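Local coordinates for probable TonB-dependent receptor (Pseudomonas aeruginosa, PDB 4K3F), which probably serves as a periplasmic methionine-binding lipoprotein of the NlpA family, here holding selenomethionine between its two lobes, at residues A[43-46]-A[47-51]; A[63-66]-A[67-70]; A[159-162]-A[163-166]; A[172-175]-A[176-179]; A[223-226]-A[227-231]. One frame throughout, in Å; residues are numbered along the deposited sequence.

Contact 1: residues A[43-46]-A[47-51]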
loop_
_atom_site.group_PDB
_atom_site.type_symbol
_atom_site.label_atom_id
_atom_site.label_comp_id
_atom_site.label_asym_id
_atom_site.label_seq_id
_atom_site.Cartn_x
_atom_site.Cartn_y
_atom_site.Cartn_z
ATOM N N PRO A 43 -0.239 -12.953 -2.383
ATOM C CA PRO A 43 -1.672 -12.692 -2.672
ATOM C C PRO A 43 -1.992 -12.688 -4.175
ATOM O O PRO A 43 -3.092 -13.139 -4.569
ATOM C CB PRO A 43 -1.959 -11.343 -1.953
ATOM C CG PRO A 43 -0.918 -11.309 -0.874
ATOM C CD PRO A 43 0.322 -11.927 -1.480
ATOM N N ASN A 44 -1.057 -12.210 -5.015
ATOM C CA ASN A 44 -1.279 -12.183 -6.430
ATOM C C ASN A 44 -1.090 -13.561 -7.030
ATOM O O ASN A 44 -1.863 -14.009 -7.865
ATOM C CB ASN A 44 -0.346 -11.186 -7.078
ATOM C CG ASN A 44 -0.892 -9.796 -7.074
ATOM O OD1 ASN A 44 -2.080 -9.591 -6.905
ATOM N ND2 ASN A 44 -0.012 -8.807 -7.287
ATOM N N VAL A 45 -0.031 -14.235 -6.599
ATOM C CA VAL A 45 0.259 -15.601 -7.071
ATOM C C VAL A 45 -0.934 -16.526 -6.772
ATOM O O VAL A 45 -1.324 -17.320 -7.615
ATOM C CB VAL A 45 1.532 -16.169 -6.384
ATOM C CG1 VAL A 45 1.705 -17.641 -6.742
ATOM C CG2 VAL A 45 2.740 -15.354 -6.749
ATOM N N GLN A 46 -1.538 -16.397 -5.586
ATOM C CA GLN A 46 -2.655 -17.266 -5.195
ATOM C C GLN A 46 -3.856 -17.060 -6.097
ATOM O O GLN A 46 -4.566 -17.998 -6.466
ATOM C CB GLN A 46 -3.074 -16.990 -3.756
ATOM C CG GLN A 46 -2.062 -17.508 -2.749
ATOM C CD GLN A 46 -2.273 -18.953 -2.351
ATOM O OE1 GLN A 46 -3.381 -19.449 -2.330
ATOM N NE2 GLN A 46 -1.221 -19.598 -1.983
ATOM N N VAL A 47 -4.090 -15.814 -6.492
ATOM C CA VAL A 47 -5.230 -15.534 -7.382
ATOM C C VAL A 47 -4.971 -16.036 -8.809
ATOM O O VAL A 47 -5.826 -16.690 -9.423
ATOM C CB VAL A 47 -5.651 -14.034 -7.326
ATOM C CG1 VAL A 47 -6.823 -13.757 -8.279
ATOM C CG2 VAL A 47 -6.116 -13.675 -5.929
ATOM N N SER A 48 -3.785 -15.741 -9.291
ATOM C CA SER A 48 -3.377 -16.131 -10.646
ATOM C C SER A 48 -3.312 -17.630 -10.796
ATOM O O SER A 48 -3.661 -18.130 -11.854
ATOM C CB SER A 48 -2.037 -15.529 -10.988
ATOM O OG SER A 48 -2.220 -14.147 -11.206
ATOM N N GLU A 49 -2.929 -18.327 -9.721
ATOM C CA GLU A 49 -2.913 -19.805 -9.693
ATOM C C GLU A 49 -4.280 -20.422 -9.400
ATOM O O GLU A 49 -4.390 -21.656 -9.232
ATOM C CB GLU A 49 -1.852 -20.326 -8.735
ATOM C CG GLU A 49 -0.453 -20.039 -9.200
ATOM C CD GLU A 49 0.621 -20.662 -8.328
ATOM O OE1 GLU A 49 0.330 -21.213 -7.230
ATOM O OE2 GLU A 49 1.785 -20.540 -8.738
ATOM N N LYS A 50 -5.331 -19.585 -9.374
ATOM C CA LYS A 50 -6.704 -20.043 -9.231
ATOM C C LYS A 50 -6.904 -20.779 -7.875
ATOM O O LYS A 50 -7.642 -21.776 -7.794
ATOM C CB LYS A 50 -7.132 -20.881 -10.488
ATOM C CG LYS A 50 -6.625 -20.294 -11.835
ATOM C CD LYS A 50 -7.046 -21.113 -13.051
ATOM C CE LYS A 50 -6.617 -20.512 -14.397
ATOM N NZ LYS A 50 -7.032 -19.068 -14.557
ATOM N N ARG A 51 -6.232 -20.300 -6.847
ATOM C CA ARG A 51 -6.360 -20.854 -5.524
ATOM C C ARG A 51 -7.361 -20.055 -4.725
ATOM O O ARG A 51 -8.034 -20.598 -3.833
ATOM C CB ARG A 51 -5.027 -20.913 -4.802
ATOM C CG ARG A 51 -4.034 -21.793 -5.534
ATOM C CD ARG A 51 -2.664 -21.890 -4.887
ATOM N NE ARG A 51 -1.706 -22.530 -5.808
ATOM C CZ ARG A 51 -1.558 -23.858 -5.971
ATOM N NH1 ARG A 51 -2.252 -24.726 -5.269
ATOM N NH2 ARG A 51 -0.719 -24.331 -6.876
#
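V45 carries CG1 anti to its own backbone N (chi1 172°), which lays that methyl beside the carboxylate of E49 one turn later: CG1 lies 3.5 Å from E49 OE2, the two side chains running alongside each other in the same direction. Q46 instead folds at chi2 (-87°), so that its amide turns across the start of the R51 side chain at about a right angle, with OE1 of Q46 3.3 Å from CB of R51. The amide and guanidinium planes are 56° apart, and the touch is one of van der Waals packing against the aliphatic part of the arginine. The backbone beneath closes helix 42-48 with a Schellman motif. R51 N reaches back to Q46 O at 2.9 Å and K50 N to V47 O at 2.9 Å, while K50 takes the positive phi that turns the chain out of the helix. Just before it, E49 N bonds to V45 O at 2.8 Å. Beyond the last turn, R51 NE meets OE1 of E49 at 2.8 Å in a salt bridge, nearly in the guanidinium plane and on the anti lone pair of the carboxylate oxygen; a weak second bond comes from R51 NH2. On the buried side of the helix, N44 OD1 accepts hydrogen bonds from N55 and Q58, and V47 packs on L74 and N55.

Contact 2: residues A[63-66]-A[67-70]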
loop_
_atom_site.group_PDB
_atom_site.type_symbol
_atom_site.label_atom_id
_atom_site.label_comp_id
_atom_site.label_asym_id
_atom_site.label_seq_id
_atom_site.Cartn_x
_atom_site.Cartn_y
_atom_site.Cartn_z
ATOM N N LEU A 63 0.137 -3.383 -9.241
ATOM C CA LEU A 63 -0.528 -4.443 -9.988
ATOM C C LEU A 63 -0.010 -4.458 -11.408
ATOM O O LEU A 63 0.261 -5.514 -11.980
ATOM C CB LEU A 63 -2.049 -4.265 -9.957
ATOM C CG LEU A 63 -2.785 -5.253 -10.824
ATOM C CD1 LEU A 63 -2.574 -6.693 -10.397
ATOM C CD2 LEU A 63 -4.271 -4.888 -10.912
ATOM N N ASP A 64 0.002 -3.282 -12.027
ATOM C CA ASP A 64 0.385 -3.223 -13.446
ATOM C C ASP A 64 1.825 -3.756 -13.652
ATOM O O ASP A 64 2.130 -4.540 -14.608
ATOM C CB ASP A 64 0.293 -1.784 -13.972
ATOM C CG ASP A 64 -1.134 -1.246 -14.037
ATOM O OD1 ASP A 64 -2.092 -2.022 -13.984
ATOM O OD2 ASP A 64 -1.283 0.013 -14.169
ATOM N N GLU A 65 2.735 -3.321 -12.769
ATOM C CA GLU A 65 4.105 -3.784 -12.793
ATOM C C GLU A 65 4.209 -5.265 -12.480
ATOM O O GLU A 65 4.991 -5.991 -13.115
ATOM C CB GLU A 65 4.935 -2.964 -11.805
ATOM C CG GLU A 65 6.387 -3.385 -11.684
ATOM C CD GLU A 65 7.178 -3.377 -12.982
ATOM O OE1 GLU A 65 6.826 -2.648 -13.943
ATOM O OE2 GLU A 65 8.219 -4.062 -13.001
ATOM N N PHE A 66 3.372 -5.739 -11.523
ATOM C CA PHE A 66 3.367 -7.163 -11.193
ATOM C C PHE A 66 2.919 -7.997 -12.406
ATOM O O PHE A 66 3.565 -8.979 -12.778
ATOM C CB PHE A 66 2.534 -7.396 -9.922
ATOM C CG PHE A 66 2.775 -8.748 -9.291
ATOM C CD1 PHE A 66 2.197 -9.880 -9.817
ATOM C CD2 PHE A 66 3.568 -8.852 -8.169
ATOM C CE1 PHE A 66 2.438 -11.112 -9.242
ATOM C CE2 PHE A 66 3.778 -10.073 -7.568
ATOM C CZ PHE A 66 3.229 -11.200 -8.129
ATOM N N ASN A 67 1.825 -7.623 -13.064
ATOM C CA ASN A 67 1.414 -8.341 -14.260
ATOM C C ASN A 67 2.455 -8.322 -15.364
ATOM O O ASN A 67 2.655 -9.322 -16.072
ATOM C CB ASN A 67 0.138 -7.721 -14.810
ATOM C CG ASN A 67 -1.125 -8.136 -14.040
ATOM O OD1 ASN A 67 -1.280 -9.258 -13.546
ATOM N ND2 ASN A 67 -2.075 -7.249 -14.033
ATOM N N LYS A 68 3.111 -7.180 -15.533
ATOM C CA LYS A 68 4.197 -7.083 -16.504
ATOM C C LYS A 68 5.329 -8.066 -16.146
ATOM O O LYS A 68 5.752 -8.861 -16.992
ATOM C CB LYS A 68 4.727 -5.667 -16.573
ATOM C CG LYS A 68 5.893 -5.487 -17.527
ATOM C CD LYS A 68 6.409 -4.050 -17.486
ATOM C CE LYS A 68 7.536 -3.848 -18.491
ATOM N NZ LYS A 68 8.733 -4.645 -18.131
ATOM N N ALA A 69 5.796 -8.020 -14.897
ATOM C CA ALA A 69 6.922 -8.842 -14.480
ATOM C C ALA A 69 6.621 -10.333 -14.532
ATOM O O ALA A 69 7.464 -11.130 -14.913
ATOM C CB ALA A 69 7.381 -8.462 -13.112
ATOM N N LYS A 70 5.425 -10.705 -14.118
ATOM C CA LYS A 70 5.065 -12.108 -14.015
ATOM C C LYS A 70 4.321 -12.689 -15.203
ATOM O O LYS A 70 4.067 -13.889 -15.245
ATOM C CB LYS A 70 4.231 -12.274 -12.742
ATOM C CG LYS A 70 4.982 -11.932 -11.493
ATOM C CD LYS A 70 6.364 -12.575 -11.461
ATOM C CE LYS A 70 6.912 -12.709 -10.056
ATOM N NZ LYS A 70 6.859 -11.430 -9.308
HETATM O O HOH W 1 -2.368 -4.538 -15.062
HETATM O O HOH W 2 8.822 -5.420 -15.440
#
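The aliphatic part of K70 lies over one face of the F66 ring, its CG 3.9 Å from the ring centroid in a CH-pi contact. The lysine chain bends at chi2 (-47°) and again at chi4, which brings NZ back over the ring at 4.2 Å from the centroid. This cation-pi contact is off-centre, 29° from the ring normal, with the ammonium nearest CE2 and CZ of F66 while CG sits nearest CE1. The ring itself is put there by a chi1 of -164°, with CG anti to the backbone N, and its other surroundings include V41 and, from the preceding helix, N44. F66 and K70 thus form an i to i+4 cation-pi and CH-pi pair in the last turn of helix 60-70, where K70 N also bonds to F66 O at 2.9 Å. One turn earlier, N67 crosses L63 at a slant: the amide ND2 passes 3.7 Å from the methyl CD1 of L63. The polar end of N67 is engaged elsewhere, OD1 with T72 and ND2 with L74 O, which ties the helix to the loop that follows it; L63 also leans on L74 and packs the helix on I199 and V201 of strand 198-202 in the mixed six-stranded sheet. Two waters span neighbouring side chains on the outer surface. One donates to OD1 of D64 and accepts from N67 ND2; D64 OD1 also pairs with Q60. The other donates to E65 OE2 and accepts from K68 NZ at 2.8 Å, linking opposite charges that do not touch directly.

Contact 3: residues A[159-162]-A[163-166]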
loop_
_atom_site.group_PDB
_atom_site.type_symbol
_atom_site.label_atom_id
_atom_site.label_comp_id
_atom_site.label_asym_id
_atom_site.label_seq_id
_atom_site.Cartn_x
_atom_site.Cartn_y
_atom_site.Cartn_z
ATOM N N PRO A 159 10.231 -1.916 8.813
ATOM C CA PRO A 159 10.057 -1.555 10.251
ATOM C C PRO A 159 11.140 -2.142 11.136
ATOM O O PRO A 159 11.536 -1.514 12.111
ATOM C CB PRO A 159 8.694 -2.161 10.602
ATOM C CG PRO A 159 7.947 -2.126 9.291
ATOM C CD PRO A 159 8.967 -2.430 8.237
ATOM N N ARG A 160 11.645 -3.310 10.754
ATOM C CA ARG A 160 12.679 -3.995 11.514
ATOM C C ARG A 160 14.034 -3.338 11.383
ATOM O O ARG A 160 14.910 -3.582 12.240
ATOM C CB ARG A 160 12.788 -5.476 11.108
ATOM C CG ARG A 160 11.798 -6.377 11.843
ATOM C CD ARG A 160 12.126 -7.858 11.660
ATOM N NE ARG A 160 12.361 -8.197 10.250
ATOM C CZ ARG A 160 11.457 -8.700 9.404
ATOM N NH1 ARG A 160 10.211 -8.966 9.791
ATOM N NH2 ARG A 160 11.811 -8.950 8.148
ATOM N N VAL A 161 14.246 -2.557 10.320
ATOM C CA VAL A 161 15.545 -1.876 10.176
ATOM C C VAL A 161 15.483 -0.429 10.590
ATOM O O VAL A 161 16.499 0.250 10.565
ATOM C CB VAL A 161 16.214 -1.983 8.779
ATOM C CG1 VAL A 161 16.404 -3.436 8.373
ATOM C CG2 VAL A 161 15.476 -1.200 7.737
ATOM N N LEU A 162 14.314 0.030 11.009
ATOM C CA LEU A 162 14.141 1.447 11.335
ATOM C C LEU A 162 15.190 1.964 12.331
ATOM O O LEU A 162 15.740 3.041 12.114
ATOM C CB LEU A 162 12.716 1.707 11.819
ATOM C CG LEU A 162 12.350 3.129 12.243
ATOM C CD1 LEU A 162 12.413 4.087 11.071
ATOM C CD2 LEU A 162 10.960 3.136 12.854
ATOM N N THR A 163 15.525 1.196 13.373
ATOM C CA THR A 163 16.528 1.640 14.362
ATOM C C THR A 163 17.990 1.545 13.899
ATOM O O THR A 163 18.894 1.963 14.619
ATOM C CB THR A 163 16.406 0.902 15.724
ATOM O OG1 THR A 163 16.636 -0.490 15.532
ATOM C CG2 THR A 163 15.011 1.130 16.341
ATOM N N GLN A 164 18.206 1.000 12.698
ATOM C CA GLN A 164 19.533 0.826 12.134
ATOM C C GLN A 164 19.813 1.780 10.962
ATOM O O GLN A 164 20.804 1.588 10.255
ATOM C CB GLN A 164 19.693 -0.620 11.617
ATOM C CG GLN A 164 19.485 -1.732 12.649
ATOM C CD GLN A 164 19.158 -3.089 12.018
ATOM O OE1 GLN A 164 18.008 -3.521 12.009
ATOM N NE2 GLN A 164 20.170 -3.756 11.480
ATOM N N VAL A 165 18.907 2.731 10.707
ATOM C CA VAL A 165 19.073 3.711 9.653
ATOM C C VAL A 165 18.693 5.105 10.160
ATOM O O VAL A 165 18.096 5.240 11.217
ATOM C CB VAL A 165 18.227 3.328 8.395
ATOM C CG1 VAL A 165 18.658 1.963 7.870
ATOM C CG2 VAL A 165 16.740 3.353 8.689
ATOM N N ASP A 166 19.022 6.144 9.405
ATOM C CA ASP A 166 18.617 7.474 9.780
ATOM C C ASP A 166 17.157 7.748 9.484
ATOM O O ASP A 166 16.531 8.548 10.191
ATOM C CB ASP A 166 19.550 8.478 9.105
ATOM C CG ASP A 166 21.012 8.321 9.591
ATOM O OD1 ASP A 166 21.223 8.049 10.799
ATOM O OD2 ASP A 166 21.952 8.427 8.776
HETATM O O HOH W 3 13.520 -1.221 13.912
HETATM O O HOH W 4 15.468 5.697 11.857
#
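Apolar contact between V161 and V165 is slight: CG2 of V161 and CG1 of V165 stand 4.5 Å apart. Both side chains belong to one apolar patch, each packing on V105 of strand 103-107, while L162 rests on A168 of strand 167-170. A chi1 of -59° in V165 places its CG2 between the backbone N and the carbonyl carbon, 3.6 Å from L162 O. Direct backbone bonding is sparse. The one firm bond runs from Q164 N to V161 O at 2.8 Å, a three-residue step with the donor 50° out of the carbonyl plane. V165 N reaches L162 O weakly at 3.5 Å. Water supplies further links. One molecule donates to P159 O at 2.7 Å and accepts from T163 N at 3.2 Å, bridging the four-residue span of a helical turn. A second donates to both L162 O and V165 O, 2.7 Å from each; the two oxygens lie only 3.3 Å apart, an approach between acceptors that the shared water probably eases. The weakly bonded helix 158-161 runs out into the loop before strand 167-170, where D166 bonds to S89 and T103. With one firm three-residue bond, one weak one and two waters, this helix end relies on hydration for part of its polar bonding and on apolar side chains, V161, L162 and V165 among them, for packing on the sheet.

Contact 4: residues A[172-175]-A[176-179]. With MSE (selenomethionine), chain B.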
loop_
_atom_site.group_PDB
_atom_site.type_symbol
_atom_site.label_atom_id
_atom_site.label_comp_id
_atom_site.label_asym_id
_atom_site.label_seq_id
_atom_site.Cartn_x
_atom_site.Cartn_y
_atom_site.Cartn_z
ATOM N N THR A 172 2.298 2.157 4.656
ATOM C CA THR A 172 1.468 2.349 5.867
ATOM C C THR A 172 0.933 1.027 6.461
ATOM O O THR A 172 0.831 0.860 7.686
ATOM C CB THR A 172 0.344 3.338 5.534
ATOM O OG1 THR A 172 0.961 4.598 5.279
ATOM C CG2 THR A 172 -0.658 3.451 6.667
ATOM N N ASN A 173 0.556 0.057 5.614
ATOM C CA ASN A 173 0.098 -1.222 6.134
ATOM C C ASN A 173 1.111 -1.856 7.072
ATOM O O ASN A 173 0.745 -2.309 8.162
ATOM C CB ASN A 173 -0.317 -2.202 5.040
ATOM C CG ASN A 173 0.849 -2.742 4.248
ATOM O OD1 ASN A 173 1.457 -2.047 3.434
ATOM N ND2 ASN A 173 1.181 -3.991 4.497
ATOM N N TYR A 174 2.392 -1.764 6.695
ATOM C CA TYR A 174 3.460 -2.259 7.516
ATOM C C TYR A 174 3.758 -1.328 8.708
ATOM O O TYR A 174 4.013 -1.805 9.799
ATOM C CB TYR A 174 4.726 -2.525 6.711
ATOM C CG TYR A 174 4.596 -3.688 5.752
ATOM C CD1 TYR A 174 4.137 -4.929 6.185
ATOM C CD2 TYR A 174 4.922 -3.548 4.429
ATOM C CE1 TYR A 174 4.002 -5.999 5.338
ATOM C CE2 TYR A 174 4.822 -4.607 3.548
ATOM C CZ TYR A 174 4.323 -5.828 3.970
ATOM O OH TYR A 174 4.250 -6.881 3.093
ATOM N N ALA A 175 3.705 -0.019 8.496
ATOM C CA ALA A 175 3.882 0.922 9.587
ATOM C C ALA A 175 2.862 0.726 10.733
ATOM O O ALA A 175 3.238 0.718 11.893
ATOM C CB ALA A 175 3.827 2.327 9.057
ATOM N N LEU A 176 1.588 0.563 10.375
ATOM C CA LEU A 176 0.508 0.382 11.334
ATOM C C LEU A 176 0.706 -0.936 12.066
ATOM O O LEU A 176 0.483 -1.003 13.240
ATOM C CB LEU A 176 -0.837 0.403 10.625
ATOM C CG LEU A 176 -1.317 1.741 10.060
ATOM C CD1 LEU A 176 -2.598 1.568 9.261
ATOM C CD2 LEU A 176 -1.503 2.753 11.175
ATOM N N GLU A 177 1.140 -2.010 11.399
ATOM C CA GLU A 177 1.409 -3.264 12.162
ATOM C C GLU A 177 2.544 -3.117 13.156
ATOM O O GLU A 177 2.585 -3.792 14.190
ATOM C CB GLU A 177 1.721 -4.435 11.239
ATOM C CG GLU A 177 0.554 -4.918 10.432
ATOM C CD GLU A 177 0.894 -6.237 9.781
ATOM O OE1 GLU A 177 0.855 -7.263 10.494
ATOM O OE2 GLU A 177 1.263 -6.247 8.587
ATOM N N ALA A 178 3.483 -2.244 12.831
ATOM C CA ALA A 178 4.615 -1.944 13.693
ATOM C C ALA A 178 4.295 -0.908 14.802
ATOM O O ALA A 178 5.200 -0.494 15.513
ATOM C CB ALA A 178 5.783 -1.442 12.844
ATOM N N LYS A 179 3.032 -0.471 14.886
ATOM C CA LYS A 179 2.565 0.562 15.837
ATOM C C LYS A 179 3.163 1.933 15.584
ATOM O O LYS A 179 3.235 2.739 16.494
ATOM C CB LYS A 179 2.809 0.140 17.303
ATOM C CG LYS A 179 2.271 -1.237 17.655
ATOM C CD LYS A 179 0.826 -1.397 17.202
ATOM C CE LYS A 179 0.162 -2.606 17.836
ATOM N NZ LYS A 179 -0.107 -2.387 19.289
HETATM N N MSE B 300 -0.996 -0.930 1.310
HETATM C CA MSE B 300 0.246 -0.614 0.547
HETATM C C MSE B 300 0.233 0.888 0.289
HETATM O O MSE B 300 -0.813 1.437 -0.073
HETATM O OXT MSE B 300 1.267 1.551 0.427
HETATM C CB MSE B 300 0.322 -1.395 -0.776
HETATM C CG MSE B 300 1.589 -1.110 -1.545
HETATM SE SE MSE B 300 1.537 -1.995 -3.298
HETATM C CE MSE B 300 1.639 -3.799 -2.749
HETATM O O HOH W 5 -0.546 -4.990 6.933
#
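OD1 of N173 is shared between protein and ligand: it takes a hydrogen bond from the hydroxyl of Y40 and a weak one, 3.4 Å long, from the amino nitrogen N of the bound selenomethionine. A chi1 of 71° holds the N173 amide between its backbone N and carbonyl carbon, and its ND2 lies 3.4 Å above the plane of the Y174 ring, over the centre. The same ND2 donates to a water that also lies 2.8 Å from OE2 of E177 and can donate to it, a likely solvent link between the carboxylate and a residue of the binding site. E177 runs alongside Y174, with carboxylate and ring planes 24° apart. Elsewhere on the helix T172 and L176 point the same way, methyl CG2 of T172 meeting CD1 of L176 at 3.7 Å. Their backbones join through L176 N to T172 O at 2.8 Å, and K179, at positive phi, ends the helix in a Schellman motif. E83, R115, N171 and N198 also bond the amino acid, which lies in the cleft between two lobes, as in other periplasmic binding proteins. Helix 172-177 follows directly on strand 167-170: L176 and E177 lean on V12 of helix 11-26, while Y174 and A178 pack against P159 of helix 158-161, and Y174 OH bonds to T38 O.

Contact 5: residues A[223-226]-A[227-231]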
loop_
_atom_site.group_PDB
_atom_site.type_symbol
_atom_site.label_atom_id
_atom_site.label_comp_id
_atom_site.label_asym_id
_atom_site.label_seq_id
_atom_site.Cartn_x
_atom_site.Cartn_y
_atom_site.Cartn_z
ATOM N N GLU A 223 -20.975 2.520 5.762
ATOM C CA GLU A 223 -20.548 1.828 6.982
ATOM C C GLU A 223 -19.049 1.552 6.966
ATOM O O GLU A 223 -18.393 1.692 7.983
ATOM C CB GLU A 223 -21.349 0.546 7.153
ATOM C CG GLU A 223 -22.818 0.808 7.479
ATOM C CD GLU A 223 -23.668 1.173 6.281
ATOM O OE1 GLU A 223 -23.272 0.903 5.132
ATOM O OE2 GLU A 223 -24.748 1.762 6.489
ATOM N N ILE A 224 -18.499 1.156 5.809
ATOM C CA ILE A 224 -17.070 0.865 5.704
ATOM C C ILE A 224 -16.286 2.160 5.758
ATOM O O ILE A 224 -15.209 2.219 6.337
ATOM C CB ILE A 224 -16.798 0.054 4.422
ATOM C CG1 ILE A 224 -17.273 -1.363 4.650
ATOM C CG2 ILE A 224 -15.335 0.069 4.075
ATOM C CD1 ILE A 224 -16.500 -2.095 5.759
ATOM N N LYS A 225 -16.875 3.234 5.219
ATOM C CA LYS A 225 -16.215 4.537 5.263
ATOM C C LYS A 225 -16.082 4.988 6.718
ATOM O O LYS A 225 -15.025 5.407 7.163
ATOM C CB LYS A 225 -16.970 5.570 4.419
ATOM C CG LYS A 225 -16.456 6.986 4.557
ATOM C CD LYS A 225 -17.299 7.931 3.714
ATOM C CE LYS A 225 -16.656 8.172 2.384
ATOM N NZ LYS A 225 -17.196 9.390 1.744
ATOM N N GLN A 226 -17.160 4.824 7.480
ATOM C CA GLN A 226 -17.144 5.174 8.887
ATOM C C GLN A 226 -16.106 4.355 9.637
ATOM O O GLN A 226 -15.367 4.902 10.466
ATOM C CB GLN A 226 -18.538 4.956 9.510
ATOM C CG GLN A 226 -18.643 5.194 11.024
ATOM C CD GLN A 226 -18.213 6.582 11.437
ATOM O OE1 GLN A 226 -18.589 7.548 10.786
ATOM N NE2 GLN A 226 -17.423 6.691 12.528
ATOM N N PHE A 227 -16.083 3.043 9.392
ATOM C CA PHE A 227 -15.119 2.201 10.082
ATOM C C PHE A 227 -13.705 2.713 9.803
ATOM O O PHE A 227 -12.885 2.832 10.695
ATOM C CB PHE A 227 -15.229 0.715 9.658
ATOM C CG PHE A 227 -14.072 -0.127 10.136
ATOM C CD1 PHE A 227 -13.981 -0.516 11.466
ATOM C CD2 PHE A 227 -13.074 -0.521 9.270
ATOM C CE1 PHE A 227 -12.908 -1.265 11.922
ATOM C CE2 PHE A 227 -12.006 -1.274 9.711
ATOM C CZ PHE A 227 -11.917 -1.641 11.043
ATOM N N ILE A 228 -13.405 2.976 8.530
ATOM C CA ILE A 228 -12.049 3.399 8.139
ATOM C C ILE A 228 -11.684 4.701 8.860
ATOM O O ILE A 228 -10.586 4.863 9.394
ATOM C CB ILE A 228 -11.945 3.569 6.603
ATOM C CG1 ILE A 228 -11.978 2.189 5.910
ATOM C CG2 ILE A 228 -10.675 4.314 6.229
ATOM C CD1 ILE A 228 -12.192 2.237 4.408
ATOM N N GLN A 229 -12.606 5.639 8.855
ATOM C CA GLN A 229 -12.354 6.927 9.498
ATOM C C GLN A 229 -12.060 6.835 11.015
ATOM O O GLN A 229 -11.073 7.402 11.537
ATOM C CB GLN A 229 -13.562 7.830 9.244
ATOM C CG GLN A 229 -13.592 8.371 7.819
ATOM C CD GLN A 229 -14.888 9.075 7.502
ATOM O OE1 GLN A 229 -15.903 8.849 8.157
ATOM N NE2 GLN A 229 -14.873 9.907 6.467
ATOM N N GLU A 230 -12.931 6.138 11.733
ATOM C CA GLU A 230 -12.801 6.032 13.193
ATOM C C GLU A 230 -11.637 5.122 13.600
ATOM O O GLU A 230 -10.966 5.386 14.589
ATOM C CB GLU A 230 -14.121 5.549 13.822
ATOM C CG GLU A 230 -14.390 4.063 13.620
ATOM C CD GLU A 230 -15.668 3.581 14.301
ATOM O OE1 GLU A 230 -16.764 3.926 13.789
ATOM O OE2 GLU A 230 -15.563 2.832 15.321
ATOM N N LYS A 231 -11.391 4.053 12.832
ATOM C CA LYS A 231 -10.372 3.081 13.232
ATOM C C LYS A 231 -8.960 3.633 13.018
ATOM O O LYS A 231 -8.092 3.494 13.880
ATOM C CB LYS A 231 -10.587 1.764 12.481
ATOM C CG LYS A 231 -9.578 0.690 12.813
ATOM C CD LYS A 231 -9.758 0.054 14.180
ATOM C CE LYS A 231 -8.692 -1.016 14.354
ATOM N NZ LYS A 231 -8.673 -1.557 15.725
HETATM O O HOH W 6 -18.604 8.577 7.515
#
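Q226 and E230, one turn apart, are joined by a side-chain hydrogen bond from NE2 of Q226 to OE1 of E230 at 3.1 Å. The glutamine chain leaves with CG anti to its backbone N and bends at chi2 (57°), while E230 adopts a chi1 of 75°, wedging CG between N and the carbonyl carbon. The two side chains cross at about a right angle. The bond is nearly straight (169°) and lies in the amide plane, but it meets the carboxylate on the anti side, tilted out of its plane. Q229 is extended beyond CG, and its NE2 lies 3.8 Å from CG of K225; a water donates to its OE1 and, weakly, to OE1 of Q226. On the buried flank I224 turns CG2 against CD1 of I228 at 3.8 Å, with V20 and V21 of helix 11-26 and P238 of strand 237-238 nearby. F227 packs on V20, and CB of K231 lies over one ring face toward the rim. Helix 222-232 is thus amphipathic: apolar branches fasten it to helix 11-26 and the edge strand, while amide, carboxylate and water link up along its exposed side.

Overall arrangement
All five contacts are local, within a helix or at its end, and none is wholly core. Contact 3 is the surface case, without buried residues and relying partly on water; contact 4 has the most buried residues and alone includes a residue bonded to the ligand. Contacts 1 and 2 lie on successive helices and touch where N44 ND2 packs on F66, 3.4 Å from its CG; contacts 3 and 4 meet through P159 CB and A178 CB at 3.7 Å. Contact 5 stands apart from contact 4, about 7 Å between nearest atoms, yet both rest on helix 11-26. Contacts 1 and 4 end in Schellman motifs, whereas contact 2 adds a cation-pi pair and contact 5 an amide-carboxylate bond.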